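PDB 3UCX: short chain dehydrogenase from Mycobacterium smegmatis, which probably acts as an oxidoreductase of the short-chain dehydrogenase family, built on a Rossmann fold, though its substrate is not established. Local coordinates for residues G35-L40 with T58-L63; R88-I93 with E136-A141. All coordinates share one frame; numbering follows the deposited sequence.

Contact 1 of 2, residues G35-L40 with T58-L63; sequences GADLVL and TGRRAL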
# COMPACT_ATOMS: atom_id res chain seq x y z
N GLY A 35 10.88 -12.87 -31.03
CA GLY A 35 11.05 -14.27 -31.39
C GLY A 35 9.89 -15.19 -31.05
O GLY A 35 10.00 -16.41 -31.24
N ALA A 36 8.78 -14.63 -30.54
CA ALA A 36 7.61 -15.44 -30.16
C ALA A 36 6.72 -15.74 -31.35
O ALA A 36 6.65 -14.96 -32.30
CB ALA A 36 6.79 -14.74 -29.05
N ASP A 37 6.05 -16.90 -31.31
CA ASP A 37 4.88 -17.14 -32.14
C ASP A 37 3.65 -16.84 -31.33
O ASP A 37 3.66 -17.01 -30.12
CB ASP A 37 4.84 -18.59 -32.60
CG ASP A 37 5.95 -18.92 -33.56
OD1 ASP A 37 6.18 -18.14 -34.51
OD2 ASP A 37 6.61 -19.95 -33.35
N LEU A 38 2.59 -16.42 -32.00
CA LEU A 38 1.43 -15.86 -31.34
C LEU A 38 0.16 -16.66 -31.52
O LEU A 38 -0.07 -17.25 -32.57
CB LEU A 38 1.15 -14.44 -31.88
CG LEU A 38 1.95 -13.26 -31.33
CD1 LEU A 38 1.49 -12.92 -29.92
CD2 LEU A 38 3.44 -13.51 -31.39
N VAL A 39 -0.67 -16.62 -30.49
CA VAL A 39 -2.09 -16.90 -30.58
C VAL A 39 -2.81 -15.59 -30.29
O VAL A 39 -2.57 -14.97 -29.25
CB VAL A 39 -2.54 -17.96 -29.55
CG1 VAL A 39 -4.04 -18.16 -29.63
CG2 VAL A 39 -1.77 -19.26 -29.79
N LEU A 40 -3.66 -15.17 -31.21
CA LEU A 40 -4.43 -13.94 -31.06
C LEU A 40 -5.91 -14.28 -30.87
O LEU A 40 -6.54 -14.95 -31.71
CB LEU A 40 -4.22 -13.04 -32.29
CG LEU A 40 -2.77 -12.74 -32.67
CD1 LEU A 40 -2.67 -12.02 -34.02
CD2 LEU A 40 -2.02 -11.99 -31.58
N THR A 58 7.23 -10.30 -39.46
CA THR A 58 8.50 -10.53 -38.75
C THR A 58 9.08 -11.90 -39.06
O THR A 58 10.21 -12.18 -38.69
CB THR A 58 8.36 -10.43 -37.21
OG1 THR A 58 7.73 -11.62 -36.72
CG2 THR A 58 7.56 -9.20 -36.80
N GLY A 59 8.30 -12.77 -39.70
CA GLY A 59 8.75 -14.12 -40.01
C GLY A 59 8.25 -15.15 -39.03
O GLY A 59 8.55 -16.34 -39.17
N ARG A 60 7.47 -14.72 -38.03
CA ARG A 60 6.90 -15.65 -37.04
C ARG A 60 5.50 -16.08 -37.44
O ARG A 60 4.98 -15.64 -38.46
CB ARG A 60 6.86 -14.98 -35.65
CG ARG A 60 8.20 -14.48 -35.15
CD ARG A 60 9.30 -15.51 -35.17
NE ARG A 60 8.97 -16.77 -34.50
CZ ARG A 60 9.88 -17.67 -34.11
NH1 ARG A 60 11.18 -17.47 -34.32
NH2 ARG A 60 9.49 -18.79 -33.49
N ARG A 61 4.88 -16.93 -36.63
CA ARG A 61 3.54 -17.41 -36.93
C ARG A 61 2.49 -16.79 -36.03
O ARG A 61 2.75 -16.45 -34.86
CB ARG A 61 3.50 -18.94 -36.83
CG ARG A 61 4.22 -19.62 -37.98
CD ARG A 61 4.34 -21.11 -37.72
NE ARG A 61 5.10 -21.37 -36.49
CZ ARG A 61 5.08 -22.51 -35.82
NH1 ARG A 61 4.36 -23.54 -36.24
NH2 ARG A 61 5.80 -22.63 -34.71
N ALA A 62 1.29 -16.64 -36.58
CA ALA A 62 0.15 -16.15 -35.81
C ALA A 62 -1.07 -17.05 -36.04
O ALA A 62 -1.45 -17.29 -37.18
CB ALA A 62 -0.16 -14.71 -36.18
N LEU A 63 -1.66 -17.56 -34.95
CA LEU A 63 -2.94 -18.25 -35.01
C LEU A 63 -4.01 -17.29 -34.51
O LEU A 63 -3.95 -16.82 -33.35
CB LEU A 63 -2.91 -19.48 -34.10
CG LEU A 63 -4.16 -20.36 -34.02
CD1 LEU A 63 -4.31 -21.17 -35.31
CD2 LEU A 63 -4.08 -21.27 -32.80
O HOH W 1 7.95 -19.68 -36.11

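Contact 2 of 2, residues R88-I93 with E136-A141; sequences RVDVVI and EESKGA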
# COMPACT_ATOMS: atom_id res chain seq x y z
N ARG A 88 2.13 -26.14 -27.30
CA ARG A 88 2.64 -25.55 -26.08
C ARG A 88 2.21 -24.09 -25.95
O ARG A 88 1.89 -23.44 -26.93
CB ARG A 88 4.16 -25.57 -26.07
CG ARG A 88 4.84 -24.68 -27.11
CD ARG A 88 6.31 -25.06 -27.21
NE ARG A 88 6.79 -25.15 -25.83
CZ ARG A 88 7.52 -24.23 -25.21
NH1 ARG A 88 7.98 -23.17 -25.87
NH2 ARG A 88 7.85 -24.42 -23.92
N VAL A 89 2.26 -23.61 -24.71
CA VAL A 89 2.05 -22.18 -24.39
C VAL A 89 3.02 -21.80 -23.29
O VAL A 89 3.06 -22.44 -22.23
CB VAL A 89 0.61 -21.90 -23.91
CG1 VAL A 89 0.45 -20.44 -23.46
CG2 VAL A 89 -0.40 -22.23 -24.99
N ASP A 90 3.80 -20.74 -23.53
CA ASP A 90 4.77 -20.22 -22.56
C ASP A 90 4.26 -19.00 -21.79
O ASP A 90 4.66 -18.78 -20.64
CB ASP A 90 6.04 -19.84 -23.32
CG ASP A 90 6.65 -21.05 -23.97
OD1 ASP A 90 7.27 -21.81 -23.21
OD2 ASP A 90 6.44 -21.26 -25.19
N VAL A 91 3.40 -18.21 -22.41
CA VAL A 91 2.92 -16.95 -21.87
C VAL A 91 1.45 -16.77 -22.19
O VAL A 91 1.02 -16.97 -23.32
CB VAL A 91 3.71 -15.73 -22.47
CG1 VAL A 91 3.20 -14.41 -21.89
CG2 VAL A 91 5.21 -15.90 -22.23
N VAL A 92 0.67 -16.36 -21.21
CA VAL A 92 -0.70 -15.88 -21.45
C VAL A 92 -0.79 -14.42 -21.01
O VAL A 92 -0.44 -14.09 -19.87
CB VAL A 92 -1.73 -16.73 -20.70
CG1 VAL A 92 -3.11 -16.09 -20.78
CG2 VAL A 92 -1.76 -18.18 -21.24
N ILE A 93 -1.24 -13.56 -21.91
CA ILE A 93 -1.43 -12.13 -21.63
C ILE A 93 -2.91 -11.79 -21.75
O ILE A 93 -3.51 -11.96 -22.82
CB ILE A 93 -0.61 -11.25 -22.60
CG1 ILE A 93 0.89 -11.58 -22.48
CG2 ILE A 93 -0.85 -9.76 -22.31
CD1 ILE A 93 1.76 -10.93 -23.56
N GLU A 136 1.73 -25.24 -16.86
CA GLU A 136 2.40 -26.13 -15.91
C GLU A 136 3.59 -26.79 -16.58
O GLU A 136 4.67 -26.88 -15.98
CB GLU A 136 1.50 -27.27 -15.36
CG GLU A 136 0.32 -26.83 -14.54
CD GLU A 136 -0.49 -28.00 -13.97
OE1 GLU A 136 -0.07 -29.15 -14.13
OE2 GLU A 136 -1.56 -27.77 -13.38
N GLU A 137 3.41 -27.24 -17.82
CA GLU A 137 4.46 -27.96 -18.52
C GLU A 137 5.61 -27.02 -18.89
O GLU A 137 6.79 -27.39 -18.84
CB GLU A 137 3.93 -28.64 -19.79
CG GLU A 137 5.02 -29.37 -20.56
CD GLU A 137 4.57 -30.02 -21.86
OE1 GLU A 137 3.38 -29.90 -22.25
OE2 GLU A 137 5.44 -30.65 -22.50
N SER A 138 5.27 -25.80 -19.30
CA SER A 138 6.30 -24.85 -19.70
C SER A 138 6.91 -24.07 -18.50
O SER A 138 7.86 -23.32 -18.70
CB SER A 138 5.72 -23.88 -20.72
OG SER A 138 4.71 -23.08 -20.14
N LYS A 139 6.35 -24.21 -17.30
CA LYS A 139 6.68 -23.31 -16.19
C LYS A 139 6.58 -21.86 -16.68
O LYS A 139 7.51 -21.05 -16.53
CB LYS A 139 8.07 -23.61 -15.60
N GLY A 140 5.42 -21.56 -17.24
CA GLY A 140 5.19 -20.32 -17.96
C GLY A 140 4.78 -19.15 -17.09
O GLY A 140 4.95 -19.15 -15.87
N ALA A 141 4.28 -18.12 -17.75
CA ALA A 141 4.00 -16.86 -17.13
C ALA A 141 2.68 -16.28 -17.64
O ALA A 141 2.33 -16.41 -18.81
CB ALA A 141 5.14 -15.86 -17.40
O HOH W 2 8.27 -21.03 -20.80

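Contact 1 of 2, residues G35-L40 with T58-L63
The guanidinium of R60 carries the carbonyl oxygen of G35 over the centre of one face, 3.1 Å above its plane, and the carboxylate of D37 at its edge. R60, also paired with D11, grips that carboxylate side-on: NE bonds to OD1 and NH2 to OD2, each at 3.1 Å, with the two planes 38° apart. R61 works from the opposite face of the carboxylate, its guanidinium nearly perpendicular to it. Its NH2 reaches D37 OD2 at 3.1 Å, and its backbone N reaches D37 OD1 at 2.8 Å, almost straight. Each carboxylate oxygen thus accepts two protein donors, and a water also donates to OD1, holding the group's rotation and probably favouring its charge. Bends at chi2 and chi3 (-52° and -53°) bring the end of R60 back to G35 O and D37; nearer the backbone, its CG lies 3.3 Å from A36 O. The backbones pair as parallel strands: L38 N bonds to R61 O, L63 N to L38 O and L40 N to L63 O. The contact joins strands 37-42 and 62-66, with strand 13-17 on the far side of 37-42 and L40 and A62 packed on the crossover helix 45-57 of this beta-alpha-beta unit.

Contact 2 of 2, residues R88-I93 with E136-A141
S138, at the end of helix 132-138, makes the first substantial contact of 136-141 with 88-93. Its OG donates to V89 O at 2.7 Å, in the carbonyl plane and on a lone pair. The serine's chi1 of 66° sets OG between its own backbone N and carbonyl carbon, from where it meets V89 O. Its CB lies 3.6 Å from D90 OD1 and 3.9 Å from R88 NH2, beside the salt bridge that R88 NH1 makes with D90 OD2. A water donates to both D90 OD1 and S138 O, adding an indirect link. K139, with positive phi, leads the chain out of the helix. G140 then passes close to the residue just before strand 91-94, its CA 3.1 Å from D90 O. A141 starts the parallel pairing: its N bonds to D90 O at 3.0 Å, and its O receives V92 N at 2.9 Å. V91 CA-H also points to A141 O. Strand 91-94 lies between strands 13-17 and 141-145 in the central sheet, with V91 against A243 of helix 232-243 and V92 against L135 of helix 132-138.

Both contacts illustrate how parallel strands begin in a Rossmann-type sheet, yet their places in it differ. Contact 1 lies at one margin, where 62-66 is the outermost strand within the chain, and is partly buried; contact 2 is buried, between interior strands. They share no strand, but 13-17 lies between 37-42 and 91-94 and pairs with both; their centres are about 15 Å apart. Contact 1 brings together successive strands of one beta-alpha-beta unit and adds a charged network at its more exposed end. Contact 2 joins segments farther apart in sequence and relies on a serine hydroxyl and two backbone bonds against three, its salt bridge staying within 88-93.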